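Side-chain contacts in periplasmic binding protein (Veillonella parvula, PDB 4MO9), which probably captures an iron-siderophore or a related metal complex outside the cytoplasmic membrane and delivers it to an ABC transporter, as TroA-like solute-binding proteins do: residues I147-H150 with S156-K159; K159-I164 with A175-F180; D239-K242 with P246-P249. One frame throughout, in Å; residues are numbered along the deposited sequence.

Contact 1: I147-H150 with S156-K159; sequences IDYH and SHQK
Tyr149 meets His157 edge to face: the CD1 corner of the phenol ring stands 3.3 Å above the imidazole plane, over its centre. The ring centroids lie 4.7 Å apart and the planes are inclined at 56°, a tilted T-shaped pair. Tyr149 CD1 comes equally near to His157 ND1 and CE1, at 3.4 Å. The same imidazole reaches back to the main chain, where NE2 gives a weak hydrogen bond to Tyr149 O, 3.3 Å long and bent to 137° at the hydrogen, which it shares with Glu152 OE1, also weakly. Histidine suits this place because one flat group offers both a face for the tyrosine edge and an N-H for its carbonyl.

Beside the rings, Ser156 sets its CB 3.4 Å from Asp148 O, and a small side chain lets helix and loop come this close. A water joins the polar ends, donating to Asp148 OD2 at 2.8 Å and hydrogen-bonded to Ser156 OG. Ser156 OG lies anti to its carbonyl carbon (chi1 -68°), which turns it toward that water.

Farther out, Tyr149 OH is hydrogen-bonded to Thr54 OG1, while Tyr181 stacks on His157. Asp148 N bonds to Ser160 OG, which in turn gives to Ser156 O. Asp148 OD1 makes weak bonds to the amides of His150 and Ala151, steadying the turn that leaves strand 143-147 for helix 154-168. This is a strand-to-helix connection of a Rossmann-like lobe. Its chemistry is mixed: aromatic packing probably sets the spacing, while one direct backbone-to-serine bond and several weaker or water-carried ones orient the loop.

Contact 2: K159-I164 with A175-F180; sequences KSIEAI and AEISKF
Ile161 points from helix 154-168 toward helix 171-194 and brings two methyl groups to bear on the second helix. Its CD1 lies 4.0 Å from Ile177 CG2, and its CG2 sits 4.1 Å from the same methyl, so Ile177 CG2 is met by both branches of the opposing side chain. The contact then runs on to Ser178, main chain and side chain alike: Ile161 CD1 is also 4.0 Å from Ser178 CA, and Ile161 CG2 lies 4.2 Å from Ser178 CB. In Ile177, CG1 lies anti to the carbonyl carbon (chi1 -66°), which leaves CG2 anti to the backbone N as the methyl that receives Ile161. A branched side chain suits the place because it can spread over a neighbour and its backbone together, and the small Ser178 lets it approach: the nearest CA atoms, of Ile161 and Ser178, are 6.4 Å apart. With an alanine here both methyl-bearing branches go, which would probably open a gap opposite Ile177 CG2 and Ser178 CA and leave Ile177 without its apolar mate on this helix.

The isoleucine pair is buried and meets by van der Waals contact alone; Ser178, partly exposed, marks the way to solvent. One residue on from Ile161, the character changes: Glu162 is exposed and its side chain comes no nearer than 6.1 Å to 175-180, pairing instead with Lys159 of its own helix in a long, weak ion pair.

Around the apolar side, Tyr149 packs on Ile161, while Ile177 also touches Ala57 and Leu58 of helix 52-59 and Phe355 of helix 344-355. Behind helix 154-168, Ser160 and Ile164 rest against Ile147, placing this helix between strand 143-147 and the long helix 171-194.

Contact 3: D239-K242 with P246-P249; sequences DAIK and PINP
Ile241 and Ile247 meet through their end methyls, CD1 to CD1 at 3.7 Å, and these two residues bury more surface than any others in the contact. The side chains approach at a slant. In Ile247, CG1 lies anti to the backbone N (chi1 -164°), and chi2 of 50° then swings CD1 toward 239-242. Ile241 CD1 also comes within 3.9 Å of Pro246 O, a packing contact with the main chain just ahead of its isoleucine partner.

The touching residues belong to the loop between strand 234-235 and helix 249-255, part of a parallel beta-alpha-beta crossover that leads on to strand 259-263. Two isoleucines suit such a loop: their buried side chains give the two lengths of chain an apolar centre across which to face each other.

Pro246, exposed, takes part through its carbonyl oxygen, its ring turned away. Ala240, also exposed, sets its CB 4.1 Å from Ile247 CD1, and its short side chain fits beside that methyl while also touching Phe251. Ile247 also reaches Val252 of helix 249-255, Phe214 and Thr237.

In the fold
Contacts 1 and 2 belong to one lobe and share helix 154-168: contact 1 ties it to the loop leaving strand 143-147, contact 2 to the long helix 171-194. They touch directly, for Asp148 N probably gives a hydrogen bond to Ser160 OG and Gln158 CG packs on Ser178 OG. Contact 3 lies apart in the other lobe, its centre about 36 Å from that of contact 2 and on the opposite side of the chain's centre. Contact 2 is mostly buried and packs through van der Waals contact alone; contact 1, partly buried, mixes rings, weak bonds and a water; contact 3 pairs two buried isoleucines flanked by the exposed Ala240 and Pro246 and joins parts of a single loop.

Contact 1: I147-H150 with S156-K159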
loop_
_atom_site.group_PDB
_atom_site.type_symbol
_atom_site.label_atom_id
_atom_site.label_comp_id
_atom_site.label_asym_id
_atom_site.label_seq_id
_atom_site.Cartn_x
_atom_site.Cartn_y
_atom_site.Cartn_z
ATOM N N ILE A 147 2.170 -12.651 7.102
ATOM C CA ILE A 147 1.610 -11.355 7.461
ATOM C C ILE A 147 0.535 -11.023 6.415
ATOM O O ILE A 147 0.464 -11.674 5.366
ATOM C CB ILE A 147 2.693 -10.257 7.466
ATOM C CG1 ILE A 147 3.271 -10.075 6.056
ATOM C CG2 ILE A 147 3.817 -10.592 8.468
ATOM C CD1 ILE A 147 4.191 -8.859 5.916
ATOM N N ASP A 148 -0.305 -10.026 6.675
ATOM C CA ASP A 148 -1.398 -9.779 5.741
ATOM C C ASP A 148 -1.934 -8.362 5.870
ATOM O O ASP A 148 -2.894 -8.103 6.612
ATOM C CB ASP A 148 -2.534 -10.805 5.913
ATOM C CG ASP A 148 -3.585 -10.718 4.802
ATOM O OD1 ASP A 148 -3.372 -10.000 3.793
ATOM O OD2 ASP A 148 -4.639 -11.381 4.919
ATOM N N TYR A 149 -1.320 -7.450 5.133
ATOM C CA TYR A 149 -1.842 -6.100 5.020
ATOM C C TYR A 149 -2.880 -6.005 3.902
ATOM O O TYR A 149 -3.630 -5.018 3.832
ATOM C CB TYR A 149 -0.690 -5.128 4.760
ATOM C CG TYR A 149 0.269 -4.964 5.923
ATOM C CD1 TYR A 149 -0.197 -4.684 7.202
ATOM C CD2 TYR A 149 1.642 -5.100 5.739
ATOM C CE1 TYR A 149 0.682 -4.523 8.271
ATOM C CE2 TYR A 149 2.533 -4.962 6.799
ATOM C CZ TYR A 149 2.044 -4.664 8.061
ATOM O OH TYR A 149 2.923 -4.509 9.106
ATOM N N HIS A 150 -2.946 -7.019 3.033
ATOM C CA HIS A 150 -3.826 -6.941 1.859
ATOM C C HIS A 150 -5.284 -7.124 2.244
ATOM O O HIS A 150 -6.183 -6.664 1.530
ATOM C CB HIS A 150 -3.440 -7.974 0.789
ATOM C CG HIS A 150 -2.121 -7.703 0.134
ATOM N ND1 HIS A 150 -0.912 -7.977 0.740
ATOM C CD2 HIS A 150 -1.824 -7.181 -1.081
ATOM C CE1 HIS A 150 0.074 -7.628 -0.071
ATOM N NE2 HIS A 150 -0.454 -7.148 -1.187
ATOM N N SER A 156 -5.879 -7.995 11.252
ATOM C CA SER A 156 -4.771 -8.497 10.435
ATOM C C SER A 156 -3.592 -7.531 10.428
ATOM O O SER A 156 -2.434 -7.950 10.486
ATOM C CB SER A 156 -5.227 -8.775 9.005
ATOM O OG SER A 156 -6.121 -9.868 8.977
ATOM N N HIS A 157 -3.876 -6.235 10.340
ATOM C CA HIS A 157 -2.810 -5.240 10.416
ATOM C C HIS A 157 -2.155 -5.286 11.790
ATOM O O HIS A 157 -0.930 -5.295 11.889
ATOM C CB HIS A 157 -3.342 -3.833 10.156
ATOM C CG HIS A 157 -3.244 -3.405 8.724
ATOM N ND1 HIS A 157 -2.410 -2.385 8.309
ATOM C CD2 HIS A 157 -3.876 -3.859 7.621
ATOM C CE1 HIS A 157 -2.538 -2.231 6.999
ATOM N NE2 HIS A 157 -3.414 -3.110 6.556
ATOM N N GLN A 158 -2.965 -5.295 12.847
ATOM C CA GLN A 158 -2.419 -5.344 14.205
ATOM C C GLN A 158 -1.555 -6.586 14.417
ATOM O O GLN A 158 -0.461 -6.519 15.013
ATOM C CB GLN A 158 -3.554 -5.327 15.236
ATOM C CG GLN A 158 -4.365 -4.020 15.267
ATOM C CD GLN A 158 -5.507 -4.080 16.272
ATOM O OE1 GLN A 158 -6.045 -5.163 16.558
ATOM N NE2 GLN A 158 -5.869 -2.927 16.835
ATOM N N LYS A 159 -2.048 -7.733 13.967
ATOM C CA LYS A 159 -1.342 -8.981 14.226
ATOM C C LYS A 159 -0.060 -9.002 13.389
ATOM O O LYS A 159 0.969 -9.485 13.836
ATOM C CB LYS A 159 -2.244 -10.184 13.922
ATOM C CG LYS A 159 -1.864 -11.471 14.623
ATOM C CD LYS A 159 -2.312 -11.490 16.094
ATOM C CE LYS A 159 -1.924 -12.818 16.767
ATOM N NZ LYS A 159 -2.319 -12.945 18.214
HETATM O O HOH W 1 -5.754 -12.132 7.360
#

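Contact 2: K159-I164 with A175-F180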
loop_
_atom_site.group_PDB
_atom_site.type_symbol
_atom_site.label_atom_id
_atom_site.label_comp_id
_atom_site.label_asym_id
_atom_site.label_seq_id
_atom_site.Cartn_x
_atom_site.Cartn_y
_atom_site.Cartn_z
ATOM N N LYS A 159 -2.048 -7.733 13.967
ATOM C CA LYS A 159 -1.342 -8.981 14.226
ATOM C C LYS A 159 -0.060 -9.002 13.389
ATOM O O LYS A 159 0.969 -9.485 13.836
ATOM C CB LYS A 159 -2.244 -10.184 13.922
ATOM C CG LYS A 159 -1.864 -11.471 14.623
ATOM C CD LYS A 159 -2.312 -11.490 16.094
ATOM C CE LYS A 159 -1.924 -12.818 16.767
ATOM N NZ LYS A 159 -2.319 -12.945 18.214
ATOM N N SER A 160 -0.120 -8.444 12.182
ATOM C CA SER A 160 1.049 -8.387 11.317
ATOM C C SER A 160 2.140 -7.520 11.916
ATOM O O SER A 160 3.305 -7.944 11.996
ATOM C CB SER A 160 0.660 -7.879 9.930
ATOM O OG SER A 160 -0.293 -8.767 9.355
ATOM N N ILE A 161 1.766 -6.309 12.337
ATOM C CA ILE A 161 2.701 -5.405 13.010
ATOM C C ILE A 161 3.290 -6.081 14.252
ATOM O O ILE A 161 4.498 -6.025 14.507
ATOM C CB ILE A 161 1.991 -4.103 13.416
ATOM C CG1 ILE A 161 1.582 -3.320 12.159
ATOM C CG2 ILE A 161 2.883 -3.238 14.327
ATOM C CD1 ILE A 161 0.627 -2.157 12.432
ATOM N N GLU A 162 2.430 -6.713 15.033
ATOM C CA GLU A 162 2.849 -7.338 16.282
ATOM C C GLU A 162 3.830 -8.489 16.014
ATOM O O GLU A 162 4.853 -8.623 16.714
ATOM C CB GLU A 162 1.594 -7.786 17.041
ATOM C CG GLU A 162 1.773 -8.773 18.180
ATOM C CD GLU A 162 0.425 -9.328 18.627
ATOM O OE1 GLU A 162 0.322 -10.554 18.843
ATOM O OE2 GLU A 162 -0.538 -8.527 18.727
ATOM N N ALA A 163 3.548 -9.297 14.987
ATOM C CA ALA A 163 4.406 -10.446 14.670
ATOM C C ALA A 163 5.808 -10.020 14.190
ATOM O O ALA A 163 6.826 -10.610 14.602
ATOM C CB ALA A 163 3.737 -11.357 13.644
ATOM N N ILE A 164 5.858 -9.007 13.330
ATOM C CA ILE A 164 7.128 -8.510 12.809
ATOM C C ILE A 164 7.935 -7.879 13.942
ATOM O O ILE A 164 9.146 -8.119 14.067
ATOM C CB ILE A 164 6.926 -7.490 11.673
ATOM C CG1 ILE A 164 6.195 -8.144 10.495
ATOM C CG2 ILE A 164 8.275 -6.930 11.218
ATOM C CD1 ILE A 164 5.842 -7.182 9.361
ATOM N N ALA A 175 4.070 -1.904 19.321
ATOM C CA ALA A 175 2.860 -1.419 20.000
ATOM C C ALA A 175 2.528 0.046 19.655
ATOM O O ALA A 175 1.356 0.397 19.471
ATOM C CB ALA A 175 2.969 -1.618 21.527
ATOM N N GLU A 176 3.543 0.901 19.562
ATOM C CA GLU A 176 3.310 2.296 19.183
ATOM C C GLU A 176 2.763 2.382 17.767
ATOM O O GLU A 176 1.871 3.180 17.485
ATOM C CB GLU A 176 4.602 3.095 19.228
ATOM C CG GLU A 176 5.300 3.125 20.571
ATOM C CD GLU A 176 6.702 3.693 20.447
ATOM O OE1 GLU A 176 6.908 4.541 19.543
ATOM O OE2 GLU A 176 7.590 3.286 21.234
ATOM N N ILE A 177 3.323 1.580 16.868
ATOM C CA ILE A 177 2.915 1.629 15.466
ATOM C C ILE A 177 1.484 1.118 15.324
ATOM O O ILE A 177 0.682 1.702 14.586
ATOM C CB ILE A 177 3.882 0.821 14.571
ATOM C CG1 ILE A 177 5.265 1.491 14.574
ATOM C CG2 ILE A 177 3.353 0.705 13.148
ATOM C CD1 ILE A 177 6.380 0.610 13.949
ATOM N N SER A 178 1.169 0.039 16.038
ATOM C CA SER A 178 -0.173 -0.540 16.038
ATOM C C SER A 178 -1.211 0.439 16.583
ATOM O O SER A 178 -2.328 0.542 16.055
ATOM C CB SER A 178 -0.186 -1.819 16.879
ATOM O OG SER A 178 -1.451 -2.451 16.781
ATOM N N LYS A 179 -0.855 1.162 17.637
ATOM C CA LYS A 179 -1.787 2.124 18.220
ATOM C C LYS A 179 -1.956 3.329 17.308
ATOM O O LYS A 179 -3.063 3.861 17.173
ATOM C CB LYS A 179 -1.337 2.546 19.624
ATOM C CG LYS A 179 -1.518 1.445 20.668
ATOM C CD LYS A 179 -0.981 1.888 22.014
ATOM C CE LYS A 179 -1.138 0.778 23.055
ATOM N NZ LYS A 179 -0.642 1.243 24.374
ATOM N N PHE A 180 -0.866 3.767 16.681
ATOM C CA PHE A 180 -0.945 4.857 15.700
ATOM C C PHE A 180 -1.940 4.495 14.607
ATOM O O PHE A 180 -2.781 5.314 14.199
ATOM C CB PHE A 180 0.435 5.094 15.069
ATOM C CG PHE A 180 0.450 6.150 13.991
ATOM C CD1 PHE A 180 0.854 7.452 14.287
ATOM C CD2 PHE A 180 0.081 5.843 12.686
ATOM C CE1 PHE A 180 0.880 8.438 13.288
ATOM C CE2 PHE A 180 0.106 6.826 11.684
ATOM C CZ PHE A 180 0.503 8.123 11.992
#

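Contact 3: D239-K242 with P246-P249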
loop_
_atom_site.group_PDB
_atom_site.type_symbol
_atom_site.label_atom_id
_atom_site.label_comp_id
_atom_site.label_asym_id
_atom_site.label_seq_id
_atom_site.Cartn_x
_atom_site.Cartn_y
_atom_site.Cartn_z
ATOM N N ASP A 239 -20.730 -3.941 -9.433
ATOM C CA ASP A 239 -21.415 -5.075 -10.061
ATOM C C ASP A 239 -20.858 -5.461 -11.434
ATOM O O ASP A 239 -21.047 -6.592 -11.884
ATOM C CB ASP A 239 -22.915 -4.792 -10.198
ATOM C CG ASP A 239 -23.648 -4.849 -8.874
ATOM O OD1 ASP A 239 -23.285 -5.692 -8.022
ATOM O OD2 ASP A 239 -24.593 -4.047 -8.693
ATOM N N ALA A 240 -20.179 -4.527 -12.095
ATOM C CA ALA A 240 -19.758 -4.725 -13.484
ATOM C C ALA A 240 -18.324 -5.245 -13.622
ATOM O O ALA A 240 -17.978 -5.874 -14.624
ATOM C CB ALA A 240 -19.941 -3.435 -14.281
ATOM N N ILE A 241 -17.493 -4.966 -12.621
ATOM C CA ILE A 241 -16.115 -5.449 -12.594
ATOM C C ILE A 241 -16.006 -6.557 -11.543
ATOM O O ILE A 241 -16.454 -6.382 -10.407
ATOM C CB ILE A 241 -15.118 -4.304 -12.238
ATOM C CG1 ILE A 241 -15.282 -3.109 -13.190
ATOM C CG2 ILE A 241 -13.667 -4.815 -12.212
ATOM C CD1 ILE A 241 -15.012 -3.421 -14.663
ATOM N N LYS A 242 -15.417 -7.692 -11.916
ATOM C CA LYS A 242 -15.301 -8.818 -10.993
ATOM C C LYS A 242 -14.258 -8.573 -9.903
ATOM O O LYS A 242 -14.523 -8.797 -8.718
ATOM C CB LYS A 242 -14.994 -10.120 -11.747
ATOM C CG LYS A 242 -13.799 -10.053 -12.698
ATOM C CD LYS A 242 -13.210 -11.442 -12.937
ATOM C CE LYS A 242 -12.875 -12.122 -11.616
ATOM N NZ LYS A 242 -12.020 -13.324 -11.803
ATOM N N PRO A 246 -10.472 -2.929 -16.633
ATOM C CA PRO A 246 -11.024 -1.618 -16.994
ATOM C C PRO A 246 -12.501 -1.671 -17.382
ATOM O O PRO A 246 -12.990 -2.698 -17.862
ATOM C CB PRO A 246 -10.150 -1.172 -18.167
ATOM C CG PRO A 246 -9.554 -2.432 -18.718
ATOM C CD PRO A 246 -9.456 -3.412 -17.587
ATOM N N ILE A 247 -13.201 -0.564 -17.143
ATOM C CA ILE A 247 -14.619 -0.434 -17.461
ATOM C C ILE A 247 -14.767 0.160 -18.868
ATOM O O ILE A 247 -13.826 0.757 -19.392
ATOM C CB ILE A 247 -15.317 0.484 -16.422
ATOM C CG1 ILE A 247 -16.836 0.330 -16.466
ATOM C CG2 ILE A 247 -14.925 1.940 -16.635
ATOM C CD1 ILE A 247 -17.305 -1.104 -16.420
ATOM N N ASN A 248 -15.924 -0.012 -19.494
ATOM C CA ASN A 248 -16.171 0.669 -20.764
ATOM C C ASN A 248 -16.465 2.147 -20.515
ATOM O O ASN A 248 -17.273 2.476 -19.649
ATOM C CB ASN A 248 -17.324 0.014 -21.537
ATOM C CG ASN A 248 -18.536 -0.256 -20.663
ATOM O OD1 ASN A 248 -18.439 -0.938 -19.641
ATOM N ND2 ASN A 248 -19.688 0.286 -21.060
ATOM N N PRO A 249 -15.805 3.045 -21.268
ATOM C CA PRO A 249 -15.954 4.503 -21.118
ATOM C C PRO A 249 -17.411 4.980 -21.008
ATOM O O PRO A 249 -17.700 5.899 -20.233
ATOM C CB PRO A 249 -15.333 5.044 -22.404
ATOM C CG PRO A 249 -14.302 4.032 -22.775
ATOM C CD PRO A 249 -14.831 2.694 -22.319
#